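Local coordinates for protein yjcS (Bacillus subtilis, PDB 1Q8B) that is of unknown function but belongs to the antibiotic biosynthesis monooxygenase family, whose members adopt a dimeric ferredoxin-like alpha+beta barrel fold, at residues A[37-40]-A[41-45]; A[75-78]-A[79-82]. All coordinates share one frame; numbering follows the deposited sequence.

Interaction 1: residues A[37-40]-A[41-45]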
ATOM      1  N   LYS A  37       6.064 -13.359 -10.099  1.00 22.53           N
ATOM      2  CA  LYS A  37       5.435 -12.277 -10.845  1.00 22.91           C
ATOM      3  C   LYS A  37       5.405 -11.048  -9.947  1.00 22.24           C
ATOM      4  O   LYS A  37       5.680  -9.928 -10.396  1.00 22.58           O
ATOM      5  CB  LYS A  37       4.016 -12.656 -11.265  1.00 24.86           C
ATOM      6  CG  LYS A  37       3.954 -13.836 -12.235  1.00 28.38           C
ATOM      7  CD  LYS A  37       2.639 -13.873 -13.006  1.00 30.89           C
ATOM      8  CE  LYS A  37       1.440 -13.885 -12.070  1.00 32.90           C
ATOM      9  NZ  LYS A  37       0.147 -13.752 -12.811  1.00 35.69           N
ATOM     10  N   LEU A  38       5.075 -11.260  -8.673  1.00 21.23           N
ATOM     11  CA  LEU A  38       5.035 -10.166  -7.704  1.00 20.29           C
ATOM     12  C   LEU A  38       6.423  -9.553  -7.576  1.00 20.09           C
ATOM     13  O   LEU A  38       6.569  -8.334  -7.563  1.00 19.32           O
ATOM     14  CB  LEU A  38       4.576 -10.669  -6.335  1.00 19.93           C
ATOM     15  CG  LEU A  38       4.650  -9.635  -5.207  1.00 19.89           C
ATOM     16  CD1 LEU A  38       3.715  -8.469  -5.505  1.00 19.13           C
ATOM     17  CD2 LEU A  38       4.285 -10.297  -3.890  1.00 19.55           C
ATOM     18  N   GLU A  39       7.438 -10.412  -7.485  1.00 20.06           N
ATOM     19  CA  GLU A  39       8.816  -9.960  -7.365  1.00 20.94           C
ATOM     20  C   GLU A  39       9.201  -9.095  -8.554  1.00 21.92           C
ATOM     21  O   GLU A  39       9.845  -8.054  -8.403  1.00 21.59           O
ATOM     22  CB  GLU A  39       9.773 -11.157  -7.269  1.00 20.41           C
ATOM     23  CG  GLU A  39      11.234 -10.772  -7.470  1.00 20.15           C
ATOM     24  CD  GLU A  39      12.216 -11.848  -7.036  1.00 20.62           C
ATOM     25  OE1 GLU A  39      13.422 -11.698  -7.328  1.00 20.86           O
ATOM     26  OE2 GLU A  39      11.794 -12.834  -6.395  1.00 20.90           O
ATOM     27  N   GLU A  40       8.796  -9.523  -9.742  1.00 23.35           N
ATOM     28  CA  GLU A  40       9.119  -8.781 -10.946  1.00 25.27           C
ATOM     29  C   GLU A  40       8.504  -7.388 -10.953  1.00 24.88           C
ATOM     30  O   GLU A  40       9.164  -6.409 -11.312  1.00 24.68           O
ATOM     31  CB  GLU A  40       8.654  -9.547 -12.179  1.00 27.77           C
ATOM     32  CG  GLU A  40       9.230  -8.977 -13.450  1.00 33.10           C
ATOM     33  CD  GLU A  40       8.703  -9.669 -14.678  1.00 36.35           C
ATOM     34  OE1 GLU A  40       8.813 -10.916 -14.746  1.00 38.59           O
ATOM     35  OE2 GLU A  40       8.185  -8.960 -15.572  1.00 38.36           O
ATOM     36  N   GLU A  41       7.243  -7.296 -10.549  1.00 24.59           N
ATOM     37  CA  GLU A  41       6.557  -6.013 -10.524  1.00 24.94           C
ATOM     38  C   GLU A  41       6.981  -5.087  -9.381  1.00 24.23           C
ATOM     39  O   GLU A  41       7.081  -3.874  -9.580  1.00 23.70           O
ATOM     40  CB  GLU A  41       5.033  -6.225 -10.492  1.00 26.25           C
ATOM     41  CG  GLU A  41       4.448  -6.696 -11.822  1.00 28.28           C
ATOM     42  CD  GLU A  41       4.875  -5.808 -12.993  1.00 29.97           C
ATOM     43  OE1 GLU A  41       4.431  -4.638 -13.058  1.00 30.04           O
ATOM     44  OE2 GLU A  41       5.667  -6.283 -13.844  1.00 30.80           O
ATOM     45  N   THR A  42       7.249  -5.633  -8.193  1.00 23.90           N
ATOM     46  CA  THR A  42       7.636  -4.758  -7.084  1.00 23.53           C
ATOM     47  C   THR A  42       9.054  -4.205  -7.253  1.00 22.79           C
ATOM     48  O   THR A  42       9.366  -3.137  -6.726  1.00 22.73           O
ATOM     49  CB  THR A  42       7.474  -5.445  -5.673  1.00 23.39           C
ATOM     50  OG1 THR A  42       8.668  -6.137  -5.319  1.00 25.67           O
ATOM     51  CG2 THR A  42       6.333  -6.427  -5.677  1.00 22.28           C
ATOM     52  N   ASN A  43       9.913  -4.904  -7.994  1.00 22.32           N
ATOM     53  CA  ASN A  43      11.263  -4.391  -8.218  1.00 22.26           C
ATOM     54  C   ASN A  43      11.214  -3.162  -9.119  1.00 22.40           C
ATOM     55  O   ASN A  43      12.174  -2.403  -9.203  1.00 22.48           O
ATOM     56  CB  ASN A  43      12.169  -5.451  -8.845  1.00 21.37           C
ATOM     57  CG  ASN A  43      12.852  -6.322  -7.802  1.00 21.38           C
ATOM     58  OD1 ASN A  43      12.459  -7.465  -7.576  1.00 21.94           O
ATOM     59  ND2 ASN A  43      13.872  -5.776  -7.150  1.00 20.08           N
ATOM     60  N   LYS A  44      10.086  -2.969  -9.790  1.00 23.43           N
ATOM     61  CA  LYS A  44       9.908  -1.819 -10.667  1.00 24.61           C
ATOM     62  C   LYS A  44       9.338  -0.628  -9.898  1.00 24.75           C
ATOM     63  O   LYS A  44       9.322   0.488 -10.417  1.00 25.18           O
ATOM     64  CB  LYS A  44       8.962  -2.152 -11.819  1.00 25.51           C
ATOM     65  CG  LYS A  44       9.451  -3.219 -12.780  1.00 27.07           C
ATOM     66  CD  LYS A  44       8.345  -3.533 -13.775  1.00 28.54           C
ATOM     67  CE  LYS A  44       8.687  -4.686 -14.690  1.00 29.66           C
ATOM     68  NZ  LYS A  44       7.501  -5.044 -15.528  1.00 31.24           N
ATOM     69  N   GLU A  45       8.849  -0.864  -8.680  1.00 24.43           N
ATOM     70  CA  GLU A  45       8.305   0.227  -7.879  1.00 24.41           C
ATOM     71  C   GLU A  45       9.453   1.180  -7.610  1.00 25.29           C
ATOM     72  O   GLU A  45      10.581   0.751  -7.357  1.00 24.85           O
ATOM     73  CB  GLU A  45       7.749  -0.276  -6.549  1.00 23.59           C
ATOM     74  CG  GLU A  45       6.636  -1.298  -6.674  1.00 23.12           C
ATOM     75  CD  GLU A  45       6.106  -1.747  -5.320  1.00 22.48           C
ATOM     76  OE1 GLU A  45       5.412  -2.786  -5.267  1.00 22.22           O
ATOM     77  OE2 GLU A  45       6.381  -1.059  -4.312  1.00 21.74           O
TER
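The ammonium group of K44 reaches back to two carboxylates on the preceding turn of helix, those of E40 and E41. Its short bond runs from K44 NZ to E41 OE2 at 2.8 Å, meeting the oxygen on the syn side and 19° out of the carboxylate plane. The second pairing, K44 NZ to E40 OE2, is a long salt bridge of 4.0 Å. E40 and K44 lie side by side as extended chains pointing the same way, and the aliphatic part of K44 passes the backbone oxygen of its partner, with K44 CG 3.5 Å from E40 O. E41 arrives differently: its chain bends at chi2 (-52°), which turns the carboxylate toward the lysine. The two carboxylates, their planes 60° apart, bring E40 OE2 within 4.1 Å of E41 OE2, a like-charge approach that the ammonium group beside both probably offsets.

Beneath this exposed network the backbone keeps helical i to i+4 bonds, E41 N to K37 O at 3.1 Å and N43 N to E39 O at 3.2 Å. On the buried side, L38 and T42 pack against H83 of helix 82-88. E39 turns to strand 48-55, where its carboxylate bonds H52 ND1 and A53 N. The chain then leaves the helix through a type I turn from T42 to E45, closed by E45 N to T42 O at 3.0 Å. The whole is an i/i+3, i/i+4 salt-bridge network on the solvent side of an amphipathic helix, here at the C-terminal end of helix 28-42.

Interaction 2: residues A[75-78]-A[79-82]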
ATOM      1  N   VAL A  75       7.269   0.947   1.734  1.00 21.86           N
ATOM      2  CA  VAL A  75       6.667  -0.333   2.108  1.00 21.67           C
ATOM      3  C   VAL A  75       5.146  -0.209   2.087  1.00 21.59           C
ATOM      4  O   VAL A  75       4.450  -1.076   1.567  1.00 21.18           O
ATOM      5  CB  VAL A  75       7.103  -0.781   3.531  1.00 21.63           C
ATOM      6  CG1 VAL A  75       6.418  -2.088   3.900  1.00 21.92           C
ATOM      7  CG2 VAL A  75       8.606  -0.952   3.588  1.00 21.26           C
ATOM      8  N   LYS A  76       4.634   0.875   2.664  1.00 21.80           N
ATOM      9  CA  LYS A  76       3.200   1.112   2.697  1.00 21.91           C
ATOM     10  C   LYS A  76       2.662   1.326   1.284  1.00 20.89           C
ATOM     11  O   LYS A  76       1.609   0.795   0.934  1.00 20.54           O
ATOM     12  CB  LYS A  76       2.893   2.311   3.599  1.00 23.58           C
ATOM     13  CG  LYS A  76       3.082   1.969   5.073  1.00 27.23           C
ATOM     14  CD  LYS A  76       2.994   3.170   5.995  1.00 29.41           C
ATOM     15  CE  LYS A  76       3.131   2.721   7.444  1.00 31.20           C
ATOM     16  NZ  LYS A  76       3.254   3.865   8.391  1.00 33.79           N
ATOM     17  N   ILE A  77       3.392   2.092   0.473  1.00 20.22           N
ATOM     18  CA  ILE A  77       2.989   2.337  -0.916  1.00 20.00           C
ATOM     19  C   ILE A  77       2.913   0.997  -1.647  1.00 19.73           C
ATOM     20  O   ILE A  77       2.004   0.759  -2.444  1.00 19.28           O
ATOM     21  CB  ILE A  77       3.995   3.269  -1.635  1.00 19.88           C
ATOM     22  CG1 ILE A  77       3.783   4.711  -1.174  1.00 20.62           C
ATOM     23  CG2 ILE A  77       3.822   3.173  -3.139  1.00 20.05           C
ATOM     24  CD1 ILE A  77       4.819   5.680  -1.675  1.00 20.50           C
ATOM     25  N   HIS A  78       3.878   0.130  -1.359  1.00 19.00           N
ATOM     26  CA  HIS A  78       3.934  -1.203  -1.943  1.00 18.61           C
ATOM     27  C   HIS A  78       2.617  -1.958  -1.757  1.00 18.91           C
ATOM     28  O   HIS A  78       2.142  -2.622  -2.681  1.00 18.82           O
ATOM     29  CB  HIS A  78       5.071  -1.995  -1.287  1.00 18.53           C
ATOM     30  CG  HIS A  78       5.024  -3.473  -1.544  1.00 17.38           C
ATOM     31  ND1 HIS A  78       5.075  -4.016  -2.810  1.00 17.52           N
ATOM     32  CD2 HIS A  78       4.969  -4.520  -0.689  1.00 16.90           C
ATOM     33  CE1 HIS A  78       5.054  -5.335  -2.723  1.00 16.90           C
ATOM     34  NE2 HIS A  78       4.991  -5.667  -1.446  1.00 16.93           N
ATOM     35  N   PHE A  79       2.029  -1.861  -0.568  1.00 18.83           N
ATOM     36  CA  PHE A  79       0.789  -2.575  -0.304  1.00 19.77           C
ATOM     37  C   PHE A  79      -0.459  -1.939  -0.887  1.00 20.47           C
ATOM     38  O   PHE A  79      -1.552  -2.478  -0.724  1.00 21.07           O
ATOM     39  CB  PHE A  79       0.607  -2.807   1.198  1.00 20.22           C
ATOM     40  CG  PHE A  79       1.600  -3.761   1.772  1.00 20.28           C
ATOM     41  CD1 PHE A  79       2.707  -3.298   2.468  1.00 20.74           C
ATOM     42  CD2 PHE A  79       1.469  -5.129   1.554  1.00 21.41           C
ATOM     43  CE1 PHE A  79       3.676  -4.186   2.936  1.00 20.96           C
ATOM     44  CE2 PHE A  79       2.435  -6.026   2.020  1.00 21.16           C
ATOM     45  CZ  PHE A  79       3.539  -5.549   2.710  1.00 20.61           C
ATOM     46  N   THR A  80      -0.307  -0.801  -1.564  1.00 20.11           N
ATOM     47  CA  THR A  80      -1.452  -0.155  -2.198  1.00 19.88           C
ATOM     48  C   THR A  80      -1.451  -0.523  -3.683  1.00 20.20           C
ATOM     49  O   THR A  80      -2.461  -0.376  -4.368  1.00 20.31           O
ATOM     50  CB  THR A  80      -1.404   1.379  -2.079  1.00 19.77           C
ATOM     51  OG1 THR A  80      -0.364   1.893  -2.918  1.00 19.59           O
ATOM     52  CG2 THR A  80      -1.155   1.798  -0.642  1.00 19.89           C
ATOM     53  N   LYS A  81      -0.312  -1.006  -4.172  1.00 20.41           N
ATOM     54  CA  LYS A  81      -0.177  -1.397  -5.572  1.00 21.03           C
ATOM     55  C   LYS A  81      -1.108  -2.559  -5.876  1.00 22.04           C
ATOM     56  O   LYS A  81      -1.291  -3.448  -5.044  1.00 22.63           O
ATOM     57  CB  LYS A  81       1.258  -1.831  -5.868  1.00 20.56           C
ATOM     58  CG  LYS A  81       2.318  -0.811  -5.511  1.00 20.21           C
ATOM     59  CD  LYS A  81       2.170   0.450  -6.323  1.00 18.96           C
ATOM     60  CE  LYS A  81       3.358   1.356  -6.097  1.00 19.18           C
ATOM     61  NZ  LYS A  81       3.220   2.635  -6.852  1.00 19.43           N
ATOM     62  N   LYS A  82      -1.689  -2.560  -7.071  1.00 22.92           N
ATOM     63  CA  LYS A  82      -2.600  -3.625  -7.461  1.00 23.54           C
ATOM     64  C   LYS A  82      -1.904  -4.978  -7.584  1.00 23.17           C
ATOM     65  O   LYS A  82      -2.499  -6.005  -7.269  1.00 23.45           O
ATOM     66  CB  LYS A  82      -3.282  -3.293  -8.789  1.00 25.52           C
ATOM     67  CG  LYS A  82      -4.187  -4.416  -9.272  1.00 27.62           C
ATOM     68  CD  LYS A  82      -4.702  -4.203 -10.687  1.00 29.43           C
ATOM     69  CE  LYS A  82      -5.611  -5.359 -11.089  1.00 29.84           C
ATOM     70  NZ  LYS A  82      -6.747  -5.478 -10.115  1.00 31.55           N
TER
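Hydrogen bonding centres on the carbonyl oxygen of I77, which accepts twice from T80. The hydroxyl donates at 2.7 Å from T80 OG1 to I77 O, in the carbonyl plane and on a lone pair, whereas the amide donates at 2.9 Å from T80 N to I77 O from 59° above that plane. The two donors thus use different regions of one oxygen. With chi1 at 71°, T80 OG1 sits between its own backbone N and carbonyl carbon, a rotation that turns it back to I77. T80 OG1 is also hydrogen-bonded to V95 N of the second subunit. K81 N then bonds H78 O at 3.3 Å, again from above the carbonyl plane. F79 N makes weak bonds to both V75 O and K76 O, evidence that i to i+4 pairing is giving way to i to i+3 pairing where the helix ends.

Aromatic contact joins H78 and F79, whose rings form an edge-to-face pair with planes at 63° and centroids 4.8 Å apart. The imidazole presents CD2 to the phenyl face, placing H78 CD2 over the ring centre. H78 ND1 is held by E45 OE1, on the chain leaving helix 28-42.

Apolar packing flanks the backbone bonds. V75 CG1 lies 3.6 Å from F79 CE1, the two side chains running alongside each other. I77 and K81 also run side by side, with I77 CG2 3.5 Å from K81 CE; the lysine chain bends at chi2, and K81 NZ bonds V95 O of the second subunit.

The segment carries the chain from helix 72-78 into helix 82-88, with K81 as N-cap residue of the latter. V75 packs on H14 and I16 of strand 13-22, while I77 and T80 face V95 and E94 of the second subunit.

From the N terminus, strand 13-22 leads into helix 28-42, whose last turn and exit form interaction 1. Strands 48-55 and 62-69 follow, and then helix 72-78 with its exit, interaction 2, ahead of helix 82-88 and strand 93-103. Each contact closes only a local turn; they stand in series, neither nesting nor crossing. Their centres lie about 11 Å apart, yet the two contacts touch: the E45–H78 bond joins them, and T42 CG2 packs 3.4 Å from H78 CE1. Two helix ends distant in sequence thereby meet, connecting helix 28-42 with the 72-88 helical region, which also reaches the second subunit.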